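Local coordinates for protein dephospho-CoA kinase (Mycobacterium paratuberculosis, PDB 6N39) that probably catalyses the last step of coenzyme A synthesis, the ATP-dependent phosphorylation of the 3'-hydroxyl of dephospho-CoA, at residues F132-I137 and E200-F205. Residues are numbered along the deposited sequence; the frame is centred on the assembly and turned at random.
Sequences FPLVVI and ERIVPF
L134 and F205 both turn CG anti to their backbone N (chi1 -171° and -166°), which sends the leucine branch and the phenyl ring each toward the other segment. The ring meets its partners at the rim: P133 O lies in its plane, 4.0 Å from CE2, where the slightly positive C-H edge suits a carbonyl oxygen. L134 CB sits 4.2 Å from the same CE2, and P133 CB is 4.3 Å from CZ, an apolar touch from the rigid proline ring. The leucine forks, and its two methyls let one buried apolar side chain reach two helical neighbours: its CD2 approaches I202 CG1 at 4.3 Å, while CD1 lies 3.8 Å from R201 NH2, oblique to the guanidinium. In this P-loop kinase fold, strand 135-139 runs between strands 10-16 and 179-182 of the parallel sheet, and helix 187-210 packs its R201, I202 and F205 against segment 132-137. I202 is buried, and its apolar branched side chain can meet both L134 and I12 of the central strand. R201, extended from CG to NE, carries its charge past the leucine to a salt bridge between NH2 and D334, a residue of the UPF0157 region.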
# COMPACT_ATOMS: atom_id res chain seq x y z
N PHE A 132 -4.39 0.92 4.15
CA PHE A 132 -4.51 -0.53 3.99
C PHE A 132 -3.25 -1.16 3.42
O PHE A 132 -2.54 -0.54 2.62
CB PHE A 132 -5.69 -0.90 3.07
CG PHE A 132 -7.03 -0.49 3.62
CD1 PHE A 132 -7.75 -1.35 4.42
CD2 PHE A 132 -7.54 0.76 3.35
CE1 PHE A 132 -8.97 -0.98 4.94
CE2 PHE A 132 -8.76 1.15 3.87
CZ PHE A 132 -9.47 0.27 4.67
N PRO A 133 -2.94 -2.40 3.81
CA PRO A 133 -1.83 -3.14 3.17
C PRO A 133 -2.11 -3.52 1.72
O PRO A 133 -1.18 -3.89 1.00
CB PRO A 133 -1.67 -4.39 4.05
CG PRO A 133 -2.88 -4.46 4.92
CD PRO A 133 -3.51 -3.08 4.98
N LEU A 134 -3.37 -3.45 1.27
CA LEU A 134 -3.75 -3.86 -0.07
C LEU A 134 -5.13 -3.28 -0.37
O LEU A 134 -6.02 -3.34 0.48
CB LEU A 134 -3.80 -5.38 -0.16
CG LEU A 134 -3.99 -6.02 -1.53
CD1 LEU A 134 -2.69 -5.95 -2.32
CD2 LEU A 134 -4.43 -7.47 -1.34
N VAL A 135 -5.30 -2.73 -1.56
CA VAL A 135 -6.55 -2.13 -1.98
C VAL A 135 -6.98 -2.76 -3.31
O VAL A 135 -6.19 -2.83 -4.26
CB VAL A 135 -6.43 -0.59 -2.12
CG1 VAL A 135 -7.73 0.02 -2.65
CG2 VAL A 135 -6.10 0.06 -0.75
N VAL A 136 -8.23 -3.24 -3.35
CA VAL A 136 -8.85 -3.80 -4.55
C VAL A 136 -9.92 -2.84 -5.03
O VAL A 136 -10.80 -2.43 -4.26
CB VAL A 136 -9.46 -5.18 -4.28
CG1 VAL A 136 -10.03 -5.78 -5.58
CG2 VAL A 136 -8.43 -6.10 -3.72
N ILE A 137 -9.88 -2.47 -6.30
CA ILE A 137 -10.90 -1.60 -6.86
C ILE A 137 -11.47 -2.27 -8.09
O ILE A 137 -10.72 -2.73 -8.96
CB ILE A 137 -10.35 -0.20 -7.19
CG1 ILE A 137 -9.65 0.36 -5.94
CG2 ILE A 137 -11.47 0.70 -7.65
CD1 ILE A 137 -9.28 1.81 -6.02
N GLU A 200 -4.02 -16.71 -5.82
CA GLU A 200 -2.68 -16.40 -6.30
C GLU A 200 -2.01 -15.27 -5.51
O GLU A 200 -0.78 -15.16 -5.55
CB GLU A 200 -2.72 -16.02 -7.78
CG GLU A 200 -2.95 -17.23 -8.68
CD GLU A 200 -3.33 -16.84 -10.11
OE1 GLU A 200 -3.08 -15.69 -10.51
OE2 GLU A 200 -3.91 -17.70 -10.82
N ARG A 201 -2.78 -14.46 -4.79
CA ARG A 201 -2.20 -13.30 -4.14
C ARG A 201 -2.63 -13.18 -2.68
O ARG A 201 -1.79 -13.02 -1.79
CB ARG A 201 -2.57 -12.03 -4.91
CG ARG A 201 -1.57 -10.92 -4.66
CD ARG A 201 -1.70 -9.79 -5.64
NE ARG A 201 -1.02 -8.62 -5.11
CZ ARG A 201 -0.94 -7.47 -5.75
NH1 ARG A 201 -1.49 -7.34 -6.95
NH2 ARG A 201 -0.29 -6.46 -5.19
N ILE A 202 -3.93 -13.28 -2.40
CA ILE A 202 -4.39 -13.01 -1.04
C ILE A 202 -4.03 -14.15 -0.09
O ILE A 202 -3.52 -13.90 1.01
CB ILE A 202 -5.90 -12.72 -1.04
CG1 ILE A 202 -6.16 -11.40 -1.77
CG2 ILE A 202 -6.42 -12.59 0.40
CD1 ILE A 202 -7.62 -11.12 -2.06
N VAL A 203 -4.27 -15.40 -0.50
CA VAL A 203 -3.92 -16.53 0.36
C VAL A 203 -2.44 -16.53 0.73
O VAL A 203 -2.12 -16.58 1.93
CB VAL A 203 -4.37 -17.86 -0.28
CG1 VAL A 203 -3.64 -19.03 0.35
CG2 VAL A 203 -5.91 -18.04 -0.14
N PRO A 204 -1.49 -16.47 -0.22
CA PRO A 204 -0.08 -16.45 0.19
C PRO A 204 0.31 -15.17 0.94
O PRO A 204 1.15 -15.25 1.84
CB PRO A 204 0.68 -16.60 -1.14
CG PRO A 204 -0.29 -16.17 -2.20
CD PRO A 204 -1.64 -16.54 -1.69
N PHE A 205 -0.28 -14.01 0.62
CA PHE A 205 -0.01 -12.80 1.39
C PHE A 205 -0.35 -13.00 2.86
O PHE A 205 0.48 -12.76 3.75
CB PHE A 205 -0.82 -11.63 0.79
CG PHE A 205 -0.40 -10.24 1.26
CD1 PHE A 205 0.65 -10.05 2.16
CD2 PHE A 205 -1.07 -9.11 0.78
CE1 PHE A 205 1.03 -8.76 2.57
CE2 PHE A 205 -0.72 -7.83 1.19
CZ PHE A 205 0.35 -7.64 2.08